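Side-chain contacts in L-cysteine S-thiosulfotransferase subunit SoxA (Paracoccus denitrificans, PDB 2C1D), which joins thiosulfate to a cysteine of the sulfur carrier SoxYZ as the diheme cytochrome subunit of the periplasmic SoxAX complex: residues Glu167-Arg172 with Asn182-Asn187; Ile109-Val114 with Thr217-Phe222; Leu7-Asp12 with Gln144-Ala149. All blocks are in the same frame, centred on the assembly; numbering follows the deposited sequence.

Interaction 1. Residues Glu167-Arg172 with Asn182-Asn187. With HEC (heme c), chain J.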
loop_
_atom_site.group_PDB
_atom_site.type_symbol
_atom_site.label_atom_id
_atom_site.label_comp_id
_atom_site.label_asym_id
_atom_site.label_seq_id
_atom_site.Cartn_x
_atom_site.Cartn_y
_atom_site.Cartn_z
ATOM N N GLU A 167 6.625 5.535 -12.749
ATOM C CA GLU A 167 7.421 4.331 -12.996
ATOM C C GLU A 167 7.463 3.407 -11.753
ATOM O O GLU A 167 7.297 2.196 -11.871
ATOM C CB GLU A 167 8.839 4.722 -13.465
ATOM C CG GLU A 167 9.606 3.597 -14.148
ATOM C CD GLU A 167 11.113 3.801 -14.162
ATOM O OE1 GLU A 167 11.598 4.946 -13.947
ATOM O OE2 GLU A 167 11.825 2.790 -14.387
ATOM N N ILE A 168 7.679 3.994 -10.579
ATOM C CA ILE A 168 7.701 3.256 -9.310
ATOM C C ILE A 168 6.356 2.563 -9.113
ATOM O O ILE A 168 6.326 1.383 -8.799
ATOM C CB ILE A 168 8.043 4.225 -8.113
ATOM C CG1 ILE A 168 9.451 4.782 -8.300
ATOM C CG2 ILE A 168 7.879 3.543 -6.726
ATOM C CD1 ILE A 168 9.835 5.889 -7.339
ATOM N N TYR A 169 5.253 3.291 -9.357
ATOM C CA TYR A 169 3.890 2.798 -9.124
ATOM C C TYR A 169 3.599 1.496 -9.861
ATOM O O TYR A 169 2.914 0.614 -9.326
ATOM C CB TYR A 169 2.821 3.848 -9.530
ATOM C CG TYR A 169 1.477 3.581 -8.875
ATOM C CD1 TYR A 169 1.234 4.007 -7.593
ATOM C CD2 TYR A 169 0.475 2.865 -9.530
ATOM C CE1 TYR A 169 0.044 3.747 -6.954
ATOM C CE2 TYR A 169 -0.747 2.587 -8.892
ATOM C CZ TYR A 169 -0.944 3.026 -7.585
ATOM O OH TYR A 169 -2.126 2.782 -6.914
ATOM N N TYR A 170 4.152 1.382 -11.067
ATOM C CA TYR A 170 3.941 0.226 -11.934
ATOM C C TYR A 170 5.104 -0.780 -11.939
ATOM O O TYR A 170 5.045 -1.765 -12.643
ATOM C CB TYR A 170 3.663 0.725 -13.356
ATOM C CG TYR A 170 2.311 1.385 -13.439
ATOM C CD1 TYR A 170 2.168 2.750 -13.271
ATOM C CD2 TYR A 170 1.174 0.623 -13.636
ATOM C CE1 TYR A 170 0.907 3.351 -13.325
ATOM C CE2 TYR A 170 -0.078 1.199 -13.673
ATOM C CZ TYR A 170 -0.208 2.562 -13.517
ATOM O OH TYR A 170 -1.460 3.111 -13.574
ATOM N N THR A 171 6.142 -0.545 -11.147
ATOM C CA THR A 171 7.274 -1.491 -11.065
ATOM C C THR A 171 6.938 -2.625 -10.135
ATOM O O THR A 171 6.446 -2.409 -9.027
ATOM C CB THR A 171 8.548 -0.774 -10.610
ATOM O OG1 THR A 171 8.958 0.128 -11.629
ATOM C CG2 THR A 171 9.758 -1.754 -10.497
ATOM N N ARG A 172 7.203 -3.850 -10.577
ATOM C CA ARG A 172 6.777 -5.008 -9.815
ATOM C C ARG A 172 7.947 -5.430 -8.966
ATOM O O ARG A 172 8.865 -6.088 -9.452
ATOM C CB ARG A 172 6.322 -6.123 -10.739
ATOM C CG ARG A 172 5.068 -5.744 -11.518
ATOM C CD ARG A 172 4.588 -6.789 -12.458
ATOM N NE ARG A 172 4.074 -7.927 -11.711
ATOM C CZ ARG A 172 3.253 -8.827 -12.179
ATOM N NH1 ARG A 172 2.789 -8.752 -13.435
ATOM N NH2 ARG A 172 2.867 -9.813 -11.379
ATOM N N ASN A 182 -0.787 -3.608 -9.267
ATOM C CA ASN A 182 -1.316 -4.967 -9.186
ATOM C C ASN A 182 -2.406 -5.092 -8.119
ATOM O O ASN A 182 -3.393 -5.759 -8.330
ATOM C CB ASN A 182 -0.221 -5.998 -8.860
ATOM C CG ASN A 182 0.649 -6.322 -10.047
ATOM O OD1 ASN A 182 0.158 -6.489 -11.173
ATOM N ND2 ASN A 182 1.929 -6.368 -9.828
ATOM N N CYS A 183 -2.188 -4.490 -6.952
ATOM C CA CYS A 183 -3.154 -4.547 -5.870
ATOM C C CYS A 183 -4.232 -3.462 -5.928
ATOM O O CYS A 183 -5.430 -3.779 -5.898
ATOM C CB CYS A 183 -2.426 -4.498 -4.541
ATOM S SG CYS A 183 -1.459 -5.995 -4.301
ATOM N N HIS A 184 -3.807 -2.208 -6.058
ATOM C CA HIS A 184 -4.691 -1.044 -5.958
ATOM C C HIS A 184 -5.403 -0.636 -7.246
ATOM O O HIS A 184 -6.410 0.070 -7.189
ATOM C CB HIS A 184 -3.924 0.126 -5.401
ATOM C CG HIS A 184 -3.503 -0.116 -3.994
ATOM N ND1 HIS A 184 -4.394 -0.547 -3.040
ATOM C CD2 HIS A 184 -2.299 -0.043 -3.387
ATOM C CE1 HIS A 184 -3.755 -0.718 -1.897
ATOM N NE2 HIS A 184 -2.479 -0.440 -2.086
ATOM N N GLU A 185 -4.889 -1.083 -8.385
ATOM C CA GLU A 185 -5.534 -0.795 -9.665
ATOM C C GLU A 185 -6.260 -2.050 -10.180
ATOM O O GLU A 185 -7.486 -2.033 -10.385
ATOM C CB GLU A 185 -4.499 -0.238 -10.650
ATOM C CG GLU A 185 -5.050 0.207 -11.998
ATOM C CD GLU A 185 -3.990 0.867 -12.862
ATOM O OE1 GLU A 185 -3.701 0.324 -13.948
ATOM O OE2 GLU A 185 -3.426 1.913 -12.462
ATOM N N ASP A 186 -5.535 -3.165 -10.317
ATOM C CA ASP A 186 -6.131 -4.381 -10.887
ATOM C C ASP A 186 -7.115 -5.033 -9.958
ATOM O O ASP A 186 -7.998 -5.747 -10.417
ATOM C CB ASP A 186 -5.057 -5.424 -11.228
ATOM C CG ASP A 186 -4.138 -4.979 -12.335
ATOM O OD1 ASP A 186 -4.445 -3.975 -13.037
ATOM O OD2 ASP A 186 -3.062 -5.571 -12.558
ATOM N N ASN A 187 -6.960 -4.831 -8.650
ATOM C CA ASN A 187 -7.733 -5.598 -7.686
ATOM C C ASN A 187 -8.518 -4.793 -6.640
ATOM O O ASN A 187 -8.960 -5.359 -5.647
ATOM C CB ASN A 187 -6.840 -6.636 -6.999
ATOM C CG ASN A 187 -6.541 -7.813 -7.885
ATOM O OD1 ASN A 187 -7.420 -8.639 -8.145
ATOM N ND2 ASN A 187 -5.315 -7.881 -8.390
HETATM FE FE HEC J . -1.025 -0.731 -0.670
HETATM C CHA HEC J . -3.248 0.211 1.749
HETATM C CHB HEC J . -0.363 2.621 -1.248
HETATM C CHC HEC J . 1.293 -1.604 -2.963
HETATM C CHD HEC J . -2.039 -3.965 -0.454
HETATM N NA HEC J . -1.703 1.095 0.117
HETATM C C1A HEC J . -2.625 1.239 1.112
HETATM C C2A HEC J . -2.827 2.643 1.342
HETATM C C3A HEC J . -2.009 3.309 0.498
HETATM C C4A HEC J . -1.297 2.342 -0.288
HETATM C CMA HEC J . -1.828 4.819 0.360
HETATM C CAA HEC J . -3.799 3.269 2.372
HETATM C CBA HEC J . -5.079 3.712 1.641
HETATM C CGA HEC J . -6.048 4.405 2.593
HETATM O O1A HEC J . -7.134 4.815 2.123
HETATM O O2A HEC J . -5.753 4.533 3.828
HETATM N NB HEC J . 0.200 0.289 -1.851
HETATM C C1B HEC J . 0.375 1.662 -1.918
HETATM C C2B HEC J . 1.497 1.937 -2.760
HETATM C C3B HEC J . 1.946 0.785 -3.247
HETATM C C4B HEC J . 1.163 -0.268 -2.661
HETATM C CMB HEC J . 1.988 3.343 -3.114
HETATM C CAB HEC J . 3.142 0.600 -4.205
HETATM C CBB HEC J . 4.297 1.077 -3.648
HETATM N NC HEC J . -0.477 -2.487 -1.563
HETATM C C1C HEC J . 0.492 -2.619 -2.507
HETATM C C2C HEC J . 0.616 -4.019 -2.865
HETATM C C3C HEC J . -0.321 -4.692 -2.169
HETATM C C4C HEC J . -1.017 -3.708 -1.349
HETATM C CMC HEC J . 1.652 -4.512 -3.899
HETATM C CAC HEC J . -0.729 -6.204 -2.118
HETATM C CBC HEC J . 0.137 -7.228 -2.113
HETATM N ND HEC J . -2.378 -1.700 0.447
HETATM C C1D HEC J . -2.638 -3.072 0.380
HETATM C C2D HEC J . -3.651 -3.426 1.354
HETATM C C3D HEC J . -4.008 -2.129 2.040
HETATM C C4D HEC J . -3.180 -1.122 1.416
HETATM C CMD HEC J . -4.251 -4.812 1.652
HETATM C CAD HEC J . -5.076 -1.903 3.138
HETATM C CBD HEC J . -6.457 -1.891 2.457
HETATM C CGD HEC J . -6.686 -0.655 1.611
HETATM O O1D HEC J . -6.420 -0.639 0.389
HETATM O O2D HEC J . -7.153 0.363 2.127
HETATM O O HOH W 1 -4.810 2.664 -7.860
HETATM O O HOH W 2 -3.265 1.937 -15.922
#

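Interaction 2. Residues Ile109-Val114 with Thr217-Phe222. With HEC (heme c), chain I.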
loop_
_atom_site.group_PDB
_atom_site.type_symbol
_atom_site.label_atom_id
_atom_site.label_comp_id
_atom_site.label_asym_id
_atom_site.label_seq_id
_atom_site.Cartn_x
_atom_site.Cartn_y
_atom_site.Cartn_z
ATOM N N ILE A 109 7.616 17.596 -0.205
ATOM C CA ILE A 109 6.514 17.015 0.549
ATOM C C ILE A 109 6.408 17.859 1.794
ATOM O O ILE A 109 7.284 18.671 2.068
ATOM C CB ILE A 109 6.729 15.508 0.884
ATOM C CG1 ILE A 109 7.961 15.279 1.771
ATOM C CG2 ILE A 109 6.848 14.728 -0.400
ATOM C CD1 ILE A 109 8.244 13.830 2.120
ATOM N N MET A 110 5.343 17.672 2.550
ATOM C CA MET A 110 5.031 18.566 3.637
ATOM C C MET A 110 6.120 18.515 4.672
ATOM O O MET A 110 6.478 19.546 5.250
ATOM C CB MET A 110 3.682 18.221 4.260
ATOM C CG MET A 110 3.142 19.312 5.210
ATOM S SD MET A 110 2.707 20.819 4.322
ATOM C CE MET A 110 1.226 20.293 3.582
ATOM N N GLU A 111 6.657 17.314 4.887
ATOM C CA GLU A 111 7.744 17.076 5.817
ATOM C C GLU A 111 8.948 17.986 5.502
ATOM O O GLU A 111 9.631 18.445 6.412
ATOM C CB GLU A 111 8.184 15.603 5.761
ATOM C CG GLU A 111 7.206 14.604 6.353
ATOM C CD GLU A 111 6.212 14.042 5.355
ATOM O OE1 GLU A 111 5.819 14.759 4.399
ATOM O OE2 GLU A 111 5.785 12.887 5.547
ATOM N N ASP A 112 9.209 18.238 4.221
ATOM C CA ASP A 112 10.309 19.128 3.859
ATOM C C ASP A 112 10.030 20.572 4.265
ATOM O O ASP A 112 10.934 21.243 4.690
ATOM C CB ASP A 112 10.602 19.106 2.372
ATOM C CG ASP A 112 11.007 17.748 1.874
ATOM O OD1 ASP A 112 11.849 17.067 2.523
ATOM O OD2 ASP A 112 10.538 17.311 0.802
ATOM N N TYR A 113 8.808 21.085 4.093
ATOM C CA TYR A 113 8.547 22.461 4.546
ATOM C C TYR A 113 8.675 22.565 6.057
ATOM O O TYR A 113 9.265 23.511 6.574
ATOM C CB TYR A 113 7.156 22.942 4.134
ATOM C CG TYR A 113 6.980 23.366 2.692
ATOM C CD1 TYR A 113 5.895 22.912 1.946
ATOM C CD2 TYR A 113 7.864 24.251 2.091
ATOM C CE1 TYR A 113 5.712 23.297 0.637
ATOM C CE2 TYR A 113 7.693 24.665 0.777
ATOM C CZ TYR A 113 6.614 24.182 0.052
ATOM O OH TYR A 113 6.431 24.592 -1.239
ATOM N N VAL A 114 8.131 21.593 6.779
ATOM C CA VAL A 114 8.170 21.655 8.231
ATOM C C VAL A 114 9.646 21.658 8.651
ATOM O O VAL A 114 10.062 22.517 9.394
ATOM C CB VAL A 114 7.380 20.489 8.889
ATOM C CG1 VAL A 114 7.565 20.485 10.369
ATOM C CG2 VAL A 114 5.871 20.593 8.540
ATOM N N THR A 217 1.958 8.542 8.217
ATOM C CA THR A 217 2.120 9.402 7.033
ATOM C C THR A 217 2.139 8.565 5.770
ATOM O O THR A 217 2.392 7.343 5.812
ATOM C CB THR A 217 3.431 10.197 7.111
ATOM O OG1 THR A 217 4.538 9.282 7.196
ATOM C CG2 THR A 217 3.512 11.050 8.410
ATOM N N ALA A 218 1.905 9.209 4.629
ATOM C CA ALA A 218 1.987 8.498 3.365
ATOM C C ALA A 218 3.386 7.925 3.153
ATOM O O ALA A 218 3.517 6.854 2.591
ATOM C CB ALA A 218 1.595 9.397 2.213
ATOM N N GLN A 219 4.425 8.628 3.612
ATOM C CA GLN A 219 5.798 8.166 3.424
ATOM C C GLN A 219 5.986 6.845 4.156
ATOM O O GLN A 219 6.575 5.906 3.624
ATOM C CB GLN A 219 6.836 9.190 3.928
ATOM C CG GLN A 219 7.026 10.434 3.035
ATOM C CD GLN A 219 7.437 10.107 1.644
ATOM O OE1 GLN A 219 6.742 10.451 0.659
ATOM N NE2 GLN A 219 8.565 9.466 1.525
ATOM N N HIS A 220 5.439 6.749 5.356
ATOM C CA HIS A 220 5.600 5.530 6.129
ATOM C C HIS A 220 4.760 4.379 5.550
ATOM O O HIS A 220 5.184 3.229 5.577
ATOM C CB HIS A 220 5.260 5.767 7.592
ATOM C CG HIS A 220 5.437 4.550 8.452
ATOM N ND1 HIS A 220 6.641 4.219 9.032
ATOM C CD2 HIS A 220 4.569 3.567 8.802
ATOM C CE1 HIS A 220 6.506 3.097 9.721
ATOM N NE2 HIS A 220 5.261 2.677 9.587
ATOM N N ARG A 221 3.581 4.689 5.023
ATOM C CA ARG A 221 2.756 3.668 4.371
ATOM C C ARG A 221 3.508 3.017 3.205
ATOM O O ARG A 221 3.645 1.772 3.135
ATOM C CB ARG A 221 1.439 4.248 3.878
ATOM C CG ARG A 221 0.330 3.178 3.772
ATOM C CD ARG A 221 -0.076 2.660 5.129
ATOM N NE ARG A 221 -1.356 1.978 5.174
ATOM C CZ ARG A 221 -1.557 0.677 4.959
ATOM N NH1 ARG A 221 -0.564 -0.153 4.651
ATOM N NH2 ARG A 221 -2.774 0.201 5.067
ATOM N N PHE A 222 4.033 3.863 2.328
ATOM C CA PHE A 222 4.854 3.420 1.201
ATOM C C PHE A 222 6.013 2.517 1.604
ATOM O O PHE A 222 6.282 1.518 0.939
ATOM C CB PHE A 222 5.425 4.628 0.455
ATOM C CG PHE A 222 4.393 5.533 -0.163
ATOM C CD1 PHE A 222 4.766 6.800 -0.599
ATOM C CD2 PHE A 222 3.053 5.162 -0.280
ATOM C CE1 PHE A 222 3.834 7.669 -1.189
ATOM C CE2 PHE A 222 2.137 6.014 -0.860
ATOM C CZ PHE A 222 2.531 7.273 -1.326
HETATM FE FE HEC I . 7.516 28.326 8.626
HETATM C CHA HEC I . 7.268 28.463 5.136
HETATM C CHB HEC I . 5.561 25.612 8.652
HETATM C CHC HEC I . 8.083 28.084 11.953
HETATM C CHD HEC I . 8.846 31.495 8.606
HETATM N NA HEC I . 6.581 27.271 7.162
HETATM C C1A HEC I . 6.585 27.481 5.804
HETATM C C2A HEC I . 5.791 26.460 5.189
HETATM C C3A HEC I . 5.323 25.673 6.165
HETATM C C4A HEC I . 5.833 26.150 7.428
HETATM C CMA HEC I . 4.432 24.435 6.010
HETATM C CAA HEC I . 5.549 26.342 3.671
HETATM C CBA HEC I . 4.603 27.459 3.276
HETATM C CGA HEC I . 4.425 27.620 1.774
HETATM O O1A HEC I . 5.305 27.227 0.973
HETATM O O2A HEC I . 3.353 28.181 1.421
HETATM N NB HEC I . 6.894 27.081 10.063
HETATM C C1B HEC I . 6.156 25.941 9.843
HETATM C C2B HEC I . 6.161 25.171 11.079
HETATM C C3B HEC I . 6.851 25.858 11.998
HETATM C C4B HEC I . 7.328 27.083 11.370
HETATM C CMB HEC I . 5.408 23.841 11.285
HETATM C CAB HEC I . 7.122 25.424 13.475
HETATM C CBB HEC I . 7.699 24.184 13.543
HETATM N NC HEC I . 8.309 29.605 10.027
HETATM C C1C HEC I . 8.526 29.251 11.339
HETATM C C2C HEC I . 9.172 30.377 11.988
HETATM C C3C HEC I . 9.500 31.284 11.037
HETATM C C4C HEC I . 8.874 30.838 9.803
HETATM C CMC HEC I . 9.729 30.309 13.428
HETATM C CAC HEC I . 10.249 32.649 11.215
HETATM C CBC HEC I . 11.448 32.670 11.839
HETATM N ND HEC I . 7.973 29.745 7.094
HETATM C C1D HEC I . 8.580 30.969 7.360
HETATM C C2D HEC I . 8.924 31.610 6.106
HETATM C C3D HEC I . 8.457 30.658 5.019
HETATM C C4D HEC I . 7.868 29.533 5.726
HETATM C CMD HEC I . 9.619 32.964 5.873
HETATM C CAD HEC I . 8.576 30.842 3.497
HETATM C CBD HEC I . 7.371 31.579 2.998
HETATM C CGD HEC I . 7.366 31.660 1.473
HETATM O O1D HEC I . 6.790 32.649 0.927
HETATM O O2D HEC I . 7.911 30.736 0.831
HETATM O O HOH W 3 6.797 10.828 6.886
HETATM O O HOH W 4 3.972 11.701 3.816
#

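Interaction 3. Residues Leu7-Asp12 with Gln144-Ala149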
loop_
_atom_site.group_PDB
_atom_site.type_symbol
_atom_site.label_atom_id
_atom_site.label_comp_id
_atom_site.label_asym_id
_atom_site.label_seq_id
_atom_site.Cartn_x
_atom_site.Cartn_y
_atom_site.Cartn_z
ATOM N N LEU A 7 -20.116 10.974 3.027
ATOM C CA LEU A 7 -19.385 11.442 4.197
ATOM C C LEU A 7 -19.523 12.956 4.385
ATOM O O LEU A 7 -19.061 13.753 3.567
ATOM C CB LEU A 7 -17.898 11.030 4.113
ATOM C CG LEU A 7 -16.963 11.532 5.221
ATOM C CD1 LEU A 7 -17.511 11.232 6.622
ATOM C CD2 LEU A 7 -15.565 10.920 5.053
ATOM N N VAL A 8 -20.148 13.329 5.495
ATOM C CA VAL A 8 -20.307 14.706 5.919
ATOM C C VAL A 8 -19.887 14.683 7.379
ATOM O O VAL A 8 -20.495 14.005 8.199
ATOM C CB VAL A 8 -21.770 15.178 5.776
ATOM C CG1 VAL A 8 -21.909 16.627 6.183
ATOM C CG2 VAL A 8 -22.242 15.013 4.330
ATOM N N ILE A 9 -18.817 15.384 7.696
ATOM C CA ILE A 9 -18.248 15.334 9.018
ATOM C C ILE A 9 -18.941 16.371 9.886
ATOM O O ILE A 9 -19.047 17.521 9.489
ATOM C CB ILE A 9 -16.717 15.582 8.961
ATOM C CG1 ILE A 9 -16.037 14.582 7.997
ATOM C CG2 ILE A 9 -16.126 15.469 10.356
ATOM C CD1 ILE A 9 -14.535 14.774 7.824
ATOM N N GLU A 10 -19.425 15.964 11.057
ATOM C CA GLU A 10 -19.846 16.926 12.078
ATOM C C GLU A 10 -18.635 17.534 12.758
ATOM O O GLU A 10 -17.800 16.824 13.274
ATOM C CB GLU A 10 -20.717 16.271 13.155
ATOM C CG GLU A 10 -22.022 15.704 12.648
ATOM C CD GLU A 10 -22.986 15.341 13.757
ATOM O OE1 GLU A 10 -24.120 15.011 13.391
ATOM O OE2 GLU A 10 -22.623 15.378 14.969
ATOM N N THR A 11 -18.570 18.862 12.784
ATOM C CA THR A 11 -17.466 19.573 13.413
ATOM C C THR A 11 -17.942 20.704 14.323
ATOM O O THR A 11 -19.137 20.979 14.440
ATOM C CB THR A 11 -16.528 20.169 12.344
ATOM O OG1 THR A 11 -17.034 21.441 11.908
ATOM C CG2 THR A 11 -16.478 19.308 11.085
ATOM N N ASP A 12 -16.967 21.369 14.927
ATOM C CA ASP A 12 -17.186 22.527 15.801
ATOM C C ASP A 12 -17.644 23.778 15.080
ATOM O O ASP A 12 -18.192 24.676 15.715
ATOM C CB ASP A 12 -15.904 22.855 16.585
ATOM C CG ASP A 12 -15.873 22.195 17.936
ATOM O OD1 ASP A 12 -14.806 22.239 18.608
ATOM O OD2 ASP A 12 -16.871 21.595 18.406
ATOM N N GLN A 144 -6.166 22.113 7.762
ATOM C CA GLN A 144 -6.389 23.457 7.235
ATOM C C GLN A 144 -6.823 23.442 5.755
ATOM O O GLN A 144 -7.163 24.478 5.192
ATOM C CB GLN A 144 -5.142 24.317 7.454
ATOM C CG GLN A 144 -4.524 24.242 8.896
ATOM C CD GLN A 144 -5.530 24.433 10.021
ATOM O OE1 GLN A 144 -5.558 23.663 11.000
ATOM N NE2 GLN A 144 -6.330 25.449 9.908
ATOM N N SER A 145 -6.848 22.267 5.145
ATOM C CA SER A 145 -7.389 22.107 3.806
ATOM C C SER A 145 -8.566 21.125 3.758
ATOM O O SER A 145 -9.027 20.739 2.686
ATOM C CB SER A 145 -6.286 21.612 2.870
ATOM O OG SER A 145 -5.307 22.597 2.656
ATOM N N ARG A 146 -9.066 20.699 4.903
ATOM C CA ARG A 146 -10.167 19.713 4.889
ATOM C C ARG A 146 -11.379 20.208 4.098
ATOM O O ARG A 146 -11.819 21.375 4.234
ATOM C CB ARG A 146 -10.550 19.302 6.315
ATOM C CG ARG A 146 -11.728 18.337 6.415
ATOM C CD ARG A 146 -11.878 17.701 7.757
ATOM N NE ARG A 146 -12.313 18.655 8.779
ATOM C CZ ARG A 146 -12.562 18.314 10.052
ATOM N NH1 ARG A 146 -12.405 17.062 10.448
ATOM N NH2 ARG A 146 -12.976 19.232 10.932
ATOM N N GLY A 147 -11.899 19.331 3.239
ATOM C CA GLY A 147 -12.990 19.674 2.350
ATOM C C GLY A 147 -12.610 20.285 1.015
ATOM O O GLY A 147 -13.443 20.344 0.087
ATOM N N MET A 148 -11.370 20.770 0.906
ATOM C CA MET A 148 -10.877 21.277 -0.350
ATOM C C MET A 148 -10.525 20.133 -1.266
ATOM O O MET A 148 -10.089 19.058 -0.814
ATOM C CB MET A 148 -9.667 22.163 -0.123
ATOM C CG MET A 148 -10.015 23.419 0.682
ATOM S SD MET A 148 -8.541 24.383 0.969
ATOM C CE MET A 148 -9.097 25.588 2.048
ATOM N N ALA A 149 -10.727 20.351 -2.560
ATOM C CA ALA A 149 -10.384 19.349 -3.537
ATOM C C ALA A 149 -8.864 19.218 -3.650
ATOM O O ALA A 149 -8.150 20.220 -3.778
ATOM C CB ALA A 149 -10.959 19.719 -4.883
#

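Interaction 1. Residues Glu167-Arg172 with Asn182-Asn187
Y170 and E185 join the end of helix 159-170 to the chain leaving the CxxCH heme-binding motif of c-type cytochromes, which runs from C180 to H184 and carries the second heme c of SoxA. The direct polar link is a hydrogen bond in which Y170 OH donates to E185 OE2 over 2.6 Å, using the syn lone pair of the carboxylate. Ring and carboxylate planes stand 63° apart. E185 reaches across because its CG is anti to the backbone N (chi1 -176°) and the chain stays extended beyond it. R251, from helix 239-251, forms a salt bridge with E185 OE2 and also bonds Y170 OH, which would be expected to hold E185 charged.

Water reinforces the contact twice. One molecule donates to both E185 OE1, at 2.6 Å, and Y170 OH. Another lies 2.8 Å from Y169 OH and makes a weak bond to the carbonyl of H184.

Packing fills in the rest. The buried Y169 brings its hydroxyl to H184, OH to CB 3.5 Å, the two side chains crossing at about a right angle, and V248 and R251 lie against Y169 from helix 239-251. The side chain of the buried N182 lies over one face of the guanidinium of R172, the two planes 66° apart. R172 gives its NE to the carbonyl of E177, while NH1 and NH2 reach backbone carbonyls of G88 and T89 in the SoxX chain, so this corner also belongs to the subunit interface.

C180 is covalently attached to the heme, and C183 probably is too. H184 ND1 is hydrogen-bonded to the carbonyl of S198, which fixes the rotation of the ring, and H184 NE2 binds the iron (FE) of the heme at 2.1 Å.

Interaction 2. Residues Ile109-Val114 with Thr217-Phe222
E111 faces T217 and Q219 at the start of helix 218-223, and two waters bridge its carboxylate to them. The first donates to E111 OE2 over 2.7 Å and accepts in turn from T217 OG1. The oxygen of the second lies 2.8 Å from E111 OE2 and accepts from the backbone N-H of Q219; its donation to OE2 competes with other acceptors in reach. The bend of E111 at chi2 (91°) turns the carboxylate to meet them. T217 is the N-cap of its helix: T217 OG1 takes the N-H of H220, 3.3 Å from H220 N, while giving its own proton to the first water, so one hydroxyl serves both the cap and the bridge.

The direct contacts are van der Waals. I109 CD1 touches Q219 CG at 3.7 Å, the two side chains arriving from opposite directions, and E111 OE2 lies equally far from that same CG. K242 and E245 of helix 239-251 pack beside I109. I109 is itself the N-cap residue of helix 110-122, its N-H bonded to D112 OD2.

Further along the helices, each side turns to its own heme: Y113 lays a ring face against a heme propionate arm, with CAA 3.4 Å above the ring plane, while R221 probably binds substrate at the other heme. The two cytochrome c domains therefore meet here through water bridges and a few van der Waals contacts, and a carboxylate facing the N-terminus of a helix would probably be stabilised in its charged form.

Interaction 3. Residues Leu7-Asp12 with Gln144-Ala149
R146 reaches out of the loop that follows helix 132-143 and lays its side chain against I9, the last residue of strand 7-9, and T11, just beyond it. Just before R146, S145 opens a type II beta turn that runs to M148 and is closed by the bond from M148 N to S145 O at 2.9 Å; S145 OG also makes a weak hydrogen bond to the backbone N of A95.

R146 carries the whole contact. Its CG is anti to the backbone N (chi1 177°) and the next bond is extended too, which sends the chain straight out from the turn before it bends at chi3 (70°). The aliphatic part is met first: R146 CD lies 4.0 Å from I9 CD1, the side chains passing obliquely. Beyond the bend, R146 NH1 lies 4.0 Å from the other branch of I9, CG2. T11 and R146 approach each other from opposite directions, T11 CG2 lying 3.5 Å from R146 NH2, and the guanidinium meets both methyl groups at a slant. T11 OG1 is engaged within its own loop, with G14 O and S13 N.

G147 comes next, with a positive phi of 87° suited to the third position of the turn, and its backbone is hydrogen-bonded to V257.

No hydrogen bond joins the two segments. The charge of R146 is answered by D53, whose OD2 forms a salt bridge with NH2, and D53 also touches I9 and T11. D52, its neighbour in sequence, is a zinc ligand. The contact itself is thus methyl packing along a guanidinium whose charge is met from a third part of the chain.

Both segments of interaction 3 come before interaction 1 in the sequence; interaction 2 alternates with interaction 3 and spans interaction 1. Interaction 1 lies within the second cytochrome c domain, at its heme, and interaction 2, its centre about 8 Å from the centre of the chain, bridges that domain to the first. Interaction 3 ties strand 7-9 of the three-stranded antiparallel sheet to the loop after helix 132-143. The centre of interaction 2 is about 21 Å from the centre of each of the others, whose centres are about 30 Å apart on opposite sides of the chain's centre. Helix 239-251 packs on interactions 1 and 2, connecting the second heme's surroundings to the domain junction.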